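Peptide amidase (Stenotrophomonas maltophilia, PDB 1M22) probably hydrolyses amide groups of peptides, acting as a member of the amidase signature family. Local coordinates at residues Lys274-Leu279 with Ile474-Ala479; Ala297-Arg302 with Gln482-Arg487. All blocks are in the same frame, centred on the assembly; numbering follows the deposited sequence.

Contact 1 of 2, residues Lys274-Leu279 with Ile474-Ala479; sequences KRIGLL and IEMAYA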
ATOM      1  N   LYS A 274      -7.160 -25.681  -3.937  1.00 11.73           N
ATOM      2  CA  LYS A 274      -7.181 -24.459  -4.729  1.00 10.95           C
ATOM      3  C   LYS A 274      -6.555 -24.672  -6.100  1.00  8.75           C
ATOM      4  O   LYS A 274      -5.767 -25.593  -6.300  1.00 10.91           O
ATOM      5  CB  LYS A 274      -6.431 -23.336  -4.009  1.00 11.56           C
ATOM      6  CG  LYS A 274      -7.039 -22.890  -2.690  1.00 12.72           C
ATOM      7  CD  LYS A 274      -8.437 -22.317  -2.875  1.00 13.85           C
ATOM      8  CE  LYS A 274      -8.872 -21.518  -1.653  1.00 15.98           C
ATOM      9  NZ  LYS A 274      -8.786 -22.302  -0.390  1.00 17.35           N
ATOM     10  N   ARG A 275      -6.922 -23.808  -7.039  1.00  8.97           N
ATOM     11  CA  ARG A 275      -6.394 -23.863  -8.393  1.00  8.33           C
ATOM     12  C   ARG A 275      -5.800 -22.493  -8.687  1.00  7.74           C
ATOM     13  O   ARG A 275      -6.470 -21.468  -8.555  1.00  8.83           O
ATOM     14  CB  ARG A 275      -7.509 -24.214  -9.382  1.00  8.86           C
ATOM     15  CG  ARG A 275      -8.062 -25.627  -9.190  1.00 10.72           C
ATOM     16  CD  ARG A 275      -9.219 -25.911 -10.139  1.00  9.55           C
ATOM     17  NE  ARG A 275      -8.824 -25.728 -11.530  1.00  9.78           N
ATOM     18  CZ  ARG A 275      -8.064 -26.575 -12.216  1.00  9.36           C
ATOM     19  NH1 ARG A 275      -7.616 -27.685 -11.644  1.00 11.95           N
ATOM     20  NH2 ARG A 275      -7.733 -26.296 -13.468  1.00 11.84           N
ATOM     21  N   ILE A 276      -4.531 -22.487  -9.082  1.00  7.78           N
ATOM     22  CA  ILE A 276      -3.809 -21.251  -9.342  1.00  9.15           C
ATOM     23  C   ILE A 276      -3.217 -21.185 -10.741  1.00  8.12           C
ATOM     24  O   ILE A 276      -2.693 -22.172 -11.255  1.00  9.53           O
ATOM     25  CB  ILE A 276      -2.657 -21.090  -8.323  1.00  9.76           C
ATOM     26  CG1 ILE A 276      -3.226 -20.975  -6.912  1.00 12.46           C
ATOM     27  CG2 ILE A 276      -1.798 -19.883  -8.672  1.00 11.40           C
ATOM     28  CD1 ILE A 276      -2.163 -20.948  -5.827  1.00 14.83           C
ATOM     29  N   GLY A 277      -3.302 -20.006 -11.346  1.00  7.42           N
ATOM     30  CA  GLY A 277      -2.731 -19.806 -12.660  1.00  8.46           C
ATOM     31  C   GLY A 277      -1.452 -18.992 -12.548  1.00  9.49           C
ATOM     32  O   GLY A 277      -1.470 -17.867 -12.042  1.00 10.04           O
ATOM     33  N   LEU A 278      -0.337 -19.564 -12.992  1.00  8.44           N
ATOM     34  CA  LEU A 278       0.951 -18.868 -12.961  1.00  8.83           C
ATOM     35  C   LEU A 278       1.057 -18.073 -14.256  1.00  8.50           C
ATOM     36  O   LEU A 278       1.177 -18.651 -15.338  1.00  9.44           O
ATOM     37  CB  LEU A 278       2.102 -19.871 -12.861  1.00 11.84           C
ATOM     38  CG  LEU A 278       3.519 -19.290 -12.920  1.00 14.14           C
ATOM     39  CD1 LEU A 278       3.726 -18.273 -11.804  1.00 15.05           C
ATOM     40  CD2 LEU A 278       4.524 -20.425 -12.809  1.00 17.65           C
ATOM     41  N   LEU A 279       1.014 -16.750 -14.144  1.00  9.30           N
ATOM     42  CA  LEU A 279       1.055 -15.879 -15.310  1.00  9.39           C
ATOM     43  C   LEU A 279       2.355 -15.921 -16.096  1.00 11.20           C
ATOM     44  O   LEU A 279       3.441 -15.722 -15.552  1.00 11.36           O
ATOM     45  CB  LEU A 279       0.734 -14.440 -14.894  1.00  9.53           C
ATOM     46  CG  LEU A 279      -0.672 -14.253 -14.313  1.00  9.14           C
ATOM     47  CD1 LEU A 279      -0.857 -12.815 -13.867  1.00 11.46           C
ATOM     48  CD2 LEU A 279      -1.718 -14.627 -15.354  1.00 13.60           C
ATOM     49  N   ILE A 474      -6.301 -14.193   1.135  1.00  8.40           N
ATOM     50  CA  ILE A 474      -5.585 -14.229   2.401  1.00  8.50           C
ATOM     51  C   ILE A 474      -5.294 -15.671   2.818  1.00  8.78           C
ATOM     52  O   ILE A 474      -4.188 -15.974   3.270  1.00  8.58           O
ATOM     53  CB  ILE A 474      -6.378 -13.492   3.500  1.00  8.15           C
ATOM     54  CG1 ILE A 474      -6.303 -11.985   3.240  1.00  8.62           C
ATOM     55  CG2 ILE A 474      -5.815 -13.826   4.881  1.00 10.29           C
ATOM     56  CD1 ILE A 474      -7.197 -11.145   4.132  1.00  9.70           C
ATOM     57  N   GLU A 475      -6.273 -16.559   2.658  1.00  8.53           N
ATOM     58  CA  GLU A 475      -6.082 -17.968   3.005  1.00 10.00           C
ATOM     59  C   GLU A 475      -4.912 -18.548   2.219  1.00  8.25           C
ATOM     60  O   GLU A 475      -4.054 -19.238   2.771  1.00  8.43           O
ATOM     61  CB  GLU A 475      -7.308 -18.816   2.653  1.00 15.08           C
ATOM     62  CG  GLU A 475      -8.624 -18.416   3.269  1.00 19.24           C
ATOM     63  CD  GLU A 475      -9.728 -19.396   2.903  1.00 17.65           C
ATOM     64  OE1 GLU A 475      -9.816 -19.779   1.712  1.00 21.11           O
ATOM     65  OE2 GLU A 475     -10.506 -19.782   3.799  1.00 22.93           O
ATOM     66  N   MET A 476      -4.900 -18.283   0.916  1.00  7.39           N
ATOM     67  CA  MET A 476      -3.856 -18.801   0.047  1.00  7.44           C
ATOM     68  C   MET A 476      -2.487 -18.200   0.335  1.00  6.39           C
ATOM     69  O   MET A 476      -1.485 -18.919   0.407  1.00  7.67           O
ATOM     70  CB  MET A 476      -4.256 -18.576  -1.413  1.00  8.31           C
ATOM     71  CG  MET A 476      -5.492 -19.386  -1.802  1.00  9.79           C
ATOM     72  SD  MET A 476      -6.055 -19.166  -3.500  1.00 15.05           S
ATOM     73  CE  MET A 476      -4.866 -20.031  -4.349  1.00 13.64           C
ATOM     74  N   ALA A 477      -2.446 -16.884   0.510  1.00  6.65           N
ATOM     75  CA  ALA A 477      -1.198 -16.189   0.796  1.00  7.26           C
ATOM     76  C   ALA A 477      -0.626 -16.630   2.141  1.00  6.47           C
ATOM     77  O   ALA A 477       0.579 -16.825   2.279  1.00  6.62           O
ATOM     78  CB  ALA A 477      -1.431 -14.682   0.786  1.00  7.41           C
ATOM     79  N   TYR A 478      -1.492 -16.788   3.135  1.00  6.74           N
ATOM     80  CA  TYR A 478      -1.051 -17.219   4.454  1.00  6.13           C
ATOM     81  C   TYR A 478      -0.477 -18.634   4.389  1.00  7.14           C
ATOM     82  O   TYR A 478       0.582 -18.911   4.951  1.00  7.36           O
ATOM     83  CB  TYR A 478      -2.219 -17.187   5.439  1.00  8.44           C
ATOM     84  CG  TYR A 478      -1.849 -17.610   6.840  1.00  7.14           C
ATOM     85  CD1 TYR A 478      -1.116 -16.767   7.676  1.00  7.94           C
ATOM     86  CD2 TYR A 478      -2.229 -18.858   7.334  1.00  8.18           C
ATOM     87  CE1 TYR A 478      -0.771 -17.155   8.969  1.00  7.62           C
ATOM     88  CE2 TYR A 478      -1.889 -19.257   8.626  1.00  8.69           C
ATOM     89  CZ  TYR A 478      -1.162 -18.400   9.436  1.00  9.24           C
ATOM     90  OH  TYR A 478      -0.822 -18.778  10.717  1.00 12.00           O
ATOM     91  N   ALA A 479      -1.179 -19.530   3.703  1.00  6.55           N
ATOM     92  CA  ALA A 479      -0.720 -20.912   3.577  1.00  7.18           C
ATOM     93  C   ALA A 479       0.651 -20.964   2.908  1.00  7.65           C
ATOM     94  O   ALA A 479       1.513 -21.753   3.294  1.00  8.84           O
ATOM     95  CB  ALA A 479      -1.730 -21.726   2.780  1.00  8.65           C
TER
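Helix-on-sheet packing in a layered alpha/beta fold is represented here by Met-476, which reaches from helix 470-484 to Ile-276 of strand 275-279 and Lys-274 just before it. The strand runs parallel to its neighbours 306-310 and 412-416 near one edge of the large mixed sheet, and the helix covers one face, where Ala-477 also lies on strand 446-454. Met-476 has the largest share of the contact. Its chain leaves the helix extended as far as SD and then bends at the last torsion (chi3 74°), which turns the methyl group toward the strand. There CE meets the CG1-CD1 branch of Ile-276 tip to tip, although the modelled spacing is shorter than carbons allow and its exact value is doubtful. The same methyl lies 3.7 Å from Lys-274 CB. Lys-274 in turn lays its aliphatic chain across the thioether: its CG is 3.9 Å from Met-476 SD, and its CE is 4.0 Å from Met-476 CG. Bends at chi2 (-62°) and chi4 take the lysine over the methionine and bring NZ to Glu-475; one side chain thus supplies both an apolar cover and a charged end. The Lys-274 and Glu-475 side chains cross at about a right angle, but NZ has its stronger hydrogen bond to the carbonyl oxygen of Gly-270. Glu-475 is likewise shared, for its OE2 forms a salt bridge with Arg-265. Between the two charged groups remains a long, weakly hydrogen-bonded salt bridge, Lys-274 NZ to Glu-475 OE1 at 3.4 Å.

Contact 2 of 2, residues Ala297-Arg302 with Gln482-Arg487; sequences ATELRR and QRTRAR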
ATOM      1  N   ALA A 297       6.237 -22.108  -7.045  1.00 10.25           N
ATOM      2  CA  ALA A 297       5.230 -22.962  -7.661  1.00  9.81           C
ATOM      3  C   ALA A 297       5.232 -24.325  -6.976  1.00 10.56           C
ATOM      4  O   ALA A 297       4.176 -24.890  -6.693  1.00 11.13           O
ATOM      5  CB  ALA A 297       5.510 -23.118  -9.149  1.00 11.12           C
ATOM      6  N   THR A 298       6.424 -24.851  -6.709  1.00 11.25           N
ATOM      7  CA  THR A 298       6.543 -26.142  -6.046  1.00 11.74           C
ATOM      8  C   THR A 298       5.925 -26.090  -4.650  1.00 11.06           C
ATOM      9  O   THR A 298       5.216 -27.014  -4.249  1.00 11.95           O
ATOM     10  CB  THR A 298       8.017 -26.576  -5.940  1.00 12.43           C
ATOM     11  OG1 THR A 298       8.538 -26.793  -7.258  1.00 15.00           O
ATOM     12  CG2 THR A 298       8.150 -27.862  -5.131  1.00 13.69           C
ATOM     13  N   GLU A 299       6.187 -25.015  -3.908  1.00 11.31           N
ATOM     14  CA  GLU A 299       5.625 -24.882  -2.567  1.00 10.72           C
ATOM     15  C   GLU A 299       4.097 -24.841  -2.636  1.00 10.21           C
ATOM     16  O   GLU A 299       3.422 -25.451  -1.813  1.00 10.59           O
ATOM     17  CB  GLU A 299       6.144 -23.614  -1.878  1.00 11.48           C
ATOM     18  CG  GLU A 299       7.645 -23.597  -1.567  1.00 13.86           C
ATOM     19  CD  GLU A 299       8.079 -24.660  -0.560  1.00 14.33           C
ATOM     20  OE1 GLU A 299       7.272 -25.049   0.308  1.00 15.25           O
ATOM     21  OE2 GLU A 299       9.248 -25.094  -0.627  1.00 19.84           O
ATOM     22  N   LEU A 300       3.558 -24.120  -3.616  1.00 10.00           N
ATOM     23  CA  LEU A 300       2.110 -24.032  -3.778  1.00  9.79           C
ATOM     24  C   LEU A 300       1.519 -25.415  -4.051  1.00  9.44           C
ATOM     25  O   LEU A 300       0.493 -25.785  -3.481  1.00 10.61           O
ATOM     26  CB  LEU A 300       1.761 -23.075  -4.926  1.00  9.06           C
ATOM     27  CG  LEU A 300       2.095 -21.596  -4.699  1.00  8.87           C
ATOM     28  CD1 LEU A 300       1.884 -20.815  -5.986  1.00 11.21           C
ATOM     29  CD2 LEU A 300       1.222 -21.035  -3.588  1.00 10.99           C
ATOM     30  N   ARG A 301       2.172 -26.179  -4.924  1.00 10.36           N
ATOM     31  CA  ARG A 301       1.704 -27.521  -5.255  1.00 10.73           C
ATOM     32  C   ARG A 301       1.784 -28.461  -4.055  1.00 11.31           C
ATOM     33  O   ARG A 301       0.847 -29.214  -3.789  1.00 12.48           O
ATOM     34  CB  ARG A 301       2.515 -28.099  -6.418  1.00 11.02           C
ATOM     35  CG  ARG A 301       2.230 -27.428  -7.748  1.00 12.52           C
ATOM     36  CD  ARG A 301       3.022 -28.062  -8.880  1.00 15.09           C
ATOM     37  NE  ARG A 301       2.678 -27.474 -10.172  1.00 16.04           N
ATOM     38  CZ  ARG A 301       3.525 -26.794 -10.939  1.00 19.54           C
ATOM     39  NH1 ARG A 301       4.778 -26.612 -10.547  1.00 19.10           N
ATOM     40  NH2 ARG A 301       3.115 -26.288 -12.096  1.00 21.19           N
ATOM     41  N   ARG A 302       2.902 -28.420  -3.337  1.00 11.10           N
ATOM     42  CA  ARG A 302       3.080 -29.277  -2.169  1.00 11.71           C
ATOM     43  C   ARG A 302       2.064 -28.947  -1.081  1.00 11.31           C
ATOM     44  O   ARG A 302       1.741 -29.791  -0.244  1.00 14.11           O
ATOM     45  CB  ARG A 302       4.502 -29.132  -1.617  1.00 13.57           C
ATOM     46  CG  ARG A 302       5.585 -29.672  -2.545  1.00 18.48           C
ATOM     47  CD  ARG A 302       5.467 -31.179  -2.722  1.00 25.96           C
ATOM     48  NE  ARG A 302       6.490 -31.712  -3.618  1.00 29.87           N
ATOM     49  CZ  ARG A 302       6.575 -31.428  -4.915  1.00 32.51           C
ATOM     50  NH1 ARG A 302       5.692 -30.612  -5.477  1.00 34.16           N
ATOM     51  NH2 ARG A 302       7.541 -31.960  -5.651  1.00 34.00           N
ATOM     52  N   GLN A 482       3.333 -19.447   5.436  1.00  7.71           N
ATOM     53  CA  GLN A 482       3.657 -20.313   6.557  1.00  8.46           C
ATOM     54  C   GLN A 482       4.588 -21.474   6.253  1.00  9.82           C
ATOM     55  O   GLN A 482       5.261 -21.972   7.155  1.00 10.75           O
ATOM     56  CB  GLN A 482       2.370 -20.809   7.214  1.00  9.88           C
ATOM     57  CG  GLN A 482       1.606 -19.699   7.921  1.00 11.83           C
ATOM     58  CD  GLN A 482       2.470 -18.945   8.920  1.00 12.02           C
ATOM     59  OE1 GLN A 482       2.819 -17.780   8.711  1.00 15.92           O
ATOM     60  NE2 GLN A 482       2.827 -19.613  10.008  1.00 13.14           N
ATOM     61  N   ARG A 483       4.647 -21.917   5.003  1.00  8.14           N
ATOM     62  CA  ARG A 483       5.559 -23.006   4.695  1.00  9.79           C
ATOM     63  C   ARG A 483       6.867 -22.514   4.082  1.00 10.72           C
ATOM     64  O   ARG A 483       7.786 -23.297   3.861  1.00 13.42           O
ATOM     65  CB  ARG A 483       4.897 -24.056   3.790  1.00 12.68           C
ATOM     66  CG  ARG A 483       4.411 -23.594   2.435  1.00 13.82           C
ATOM     67  CD  ARG A 483       3.877 -24.807   1.669  1.00 14.56           C
ATOM     68  NE  ARG A 483       4.950 -25.757   1.374  1.00 13.85           N
ATOM     69  CZ  ARG A 483       4.865 -27.080   1.508  1.00 13.93           C
ATOM     70  NH1 ARG A 483       3.747 -27.649   1.940  1.00 14.09           N
ATOM     71  NH2 ARG A 483       5.910 -27.837   1.201  1.00 14.46           N
ATOM     72  N   THR A 484       6.964 -21.211   3.839  1.00  8.93           N
ATOM     73  CA  THR A 484       8.177 -20.643   3.257  1.00  8.47           C
ATOM     74  C   THR A 484       8.896 -19.668   4.185  1.00  8.08           C
ATOM     75  O   THR A 484      10.118 -19.723   4.307  1.00 10.41           O
ATOM     76  CB  THR A 484       7.878 -19.938   1.921  1.00  8.63           C
ATOM     77  OG1 THR A 484       6.829 -18.977   2.105  1.00  8.43           O
ATOM     78  CG2 THR A 484       7.460 -20.955   0.870  1.00  9.72           C
ATOM     79  N   ARG A 485       8.147 -18.777   4.834  1.00  8.79           N
ATOM     80  CA  ARG A 485       8.727 -17.799   5.760  1.00  9.62           C
ATOM     81  C   ARG A 485       9.988 -17.188   5.147  1.00 10.31           C
ATOM     82  O   ARG A 485      11.034 -17.097   5.793  1.00 10.87           O
ATOM     83  CB  ARG A 485       9.066 -18.489   7.088  1.00  9.61           C
ATOM     84  CG  ARG A 485       7.872 -19.183   7.748  1.00 11.99           C
ATOM     85  CD  ARG A 485       6.826 -18.177   8.205  1.00 17.22           C
ATOM     86  NE  ARG A 485       7.315 -17.342   9.298  1.00 20.62           N
ATOM     87  CZ  ARG A 485       7.511 -17.771  10.541  1.00 22.58           C
ATOM     88  NH1 ARG A 485       7.257 -19.034  10.863  1.00 23.41           N
ATOM     89  NH2 ARG A 485       7.959 -16.934  11.467  1.00 25.38           N
ATOM     90  N   ALA A 486       9.861 -16.737   3.903  1.00  8.76           N
ATOM     91  CA  ALA A 486      10.980 -16.186   3.149  1.00 10.67           C
ATOM     92  C   ALA A 486      11.492 -14.813   3.546  1.00 12.86           C
ATOM     93  O   ALA A 486      12.643 -14.482   3.254  1.00 15.88           O
ATOM     94  CB  ALA A 486      10.640 -16.185   1.670  1.00 10.68           C
ATOM     95  N   ARG A 487      10.667 -14.002   4.192  1.00 10.92           N
ATOM     96  CA  ARG A 487      11.137 -12.677   4.567  1.00 12.27           C
ATOM     97  C   ARG A 487      12.379 -12.721   5.441  1.00 13.48           C
ATOM     98  O   ARG A 487      12.500 -13.548   6.344  1.00 13.57           O
ATOM     99  CB  ARG A 487      10.060 -11.880   5.298  1.00 10.64           C
ATOM    100  CG  ARG A 487      10.609 -10.562   5.847  1.00 10.31           C
ATOM    101  CD  ARG A 487       9.569  -9.705   6.541  1.00  7.14           C
ATOM    102  NE  ARG A 487      10.227  -8.789   7.470  1.00  7.23           N
ATOM    103  CZ  ARG A 487      10.865  -7.678   7.114  1.00  6.81           C
ATOM    104  NH1 ARG A 487      10.923  -7.309   5.838  1.00  6.91           N
ATOM    105  NH2 ARG A 487      11.493  -6.960   8.034  1.00  6.70           N
TER
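Arg-483, in the last turn of helix 470-484, throws its guanidinium across to Glu-299 and Arg-302 on helix 289-302. A bend at chi3 turns the group so that its NE edge receives the carboxylate: NE donates to Glu-299 OE1 at 2.7 Å in a nearly straight bond (168°), with OE1 in the guanidinium plane. NH2 adds a weak, more bent bond to the same oxygen at 3.2 Å. Both donors thus share one oxygen, and the two flat groups are turned 42° apart. One guanidinium face lies against the helix itself, where Arg-302 CB stands 3.4 Å from Arg-483 NH2 and Glu-299 O is also close; the carbonyl end of helix 289-302 would probably favour a positive charge here. Next in line, Thr-484 slides past Glu-299 in the opposite direction, its CG2 resting 3.6 Å from Glu-299 CG, while its OG1 turns back to a hydrogen bond with Tyr-480 O. Arg-485 then leaves helical geometry with positive phi (44°), and the chain departs. The salt bridge thus links the C-terminal end of helix 470-484, at the surface, to that of helix 289-302, the helix of the beta-alpha-beta unit between parallel neighbouring strands 275-279 and 306-310.

How the contacts relate
Helix 470-484 is common to both contacts, meeting strand 275-279 in contact 1 and, nearer its C-terminal end, the following helix 289-302 in contact 2. The centres are about 10 Å apart, and the two regions touch through packing of Ile-276 CD1 on Leu-300 CD1 at 4.1 Å. Chemistry follows depth. Contact 1 is partly buried and rests on methionine, isoleucine and the aliphatic part of lysine, with a weak ionic link at its margin. Contact 2 lies at the surface, where a short salt bridge with a nearly straight N-H dominates, the Thr-484 methyl and Arg-302 CB packing around it. Together they illustrate how one helix binds successive elements of the chain, both away from the active-site residues.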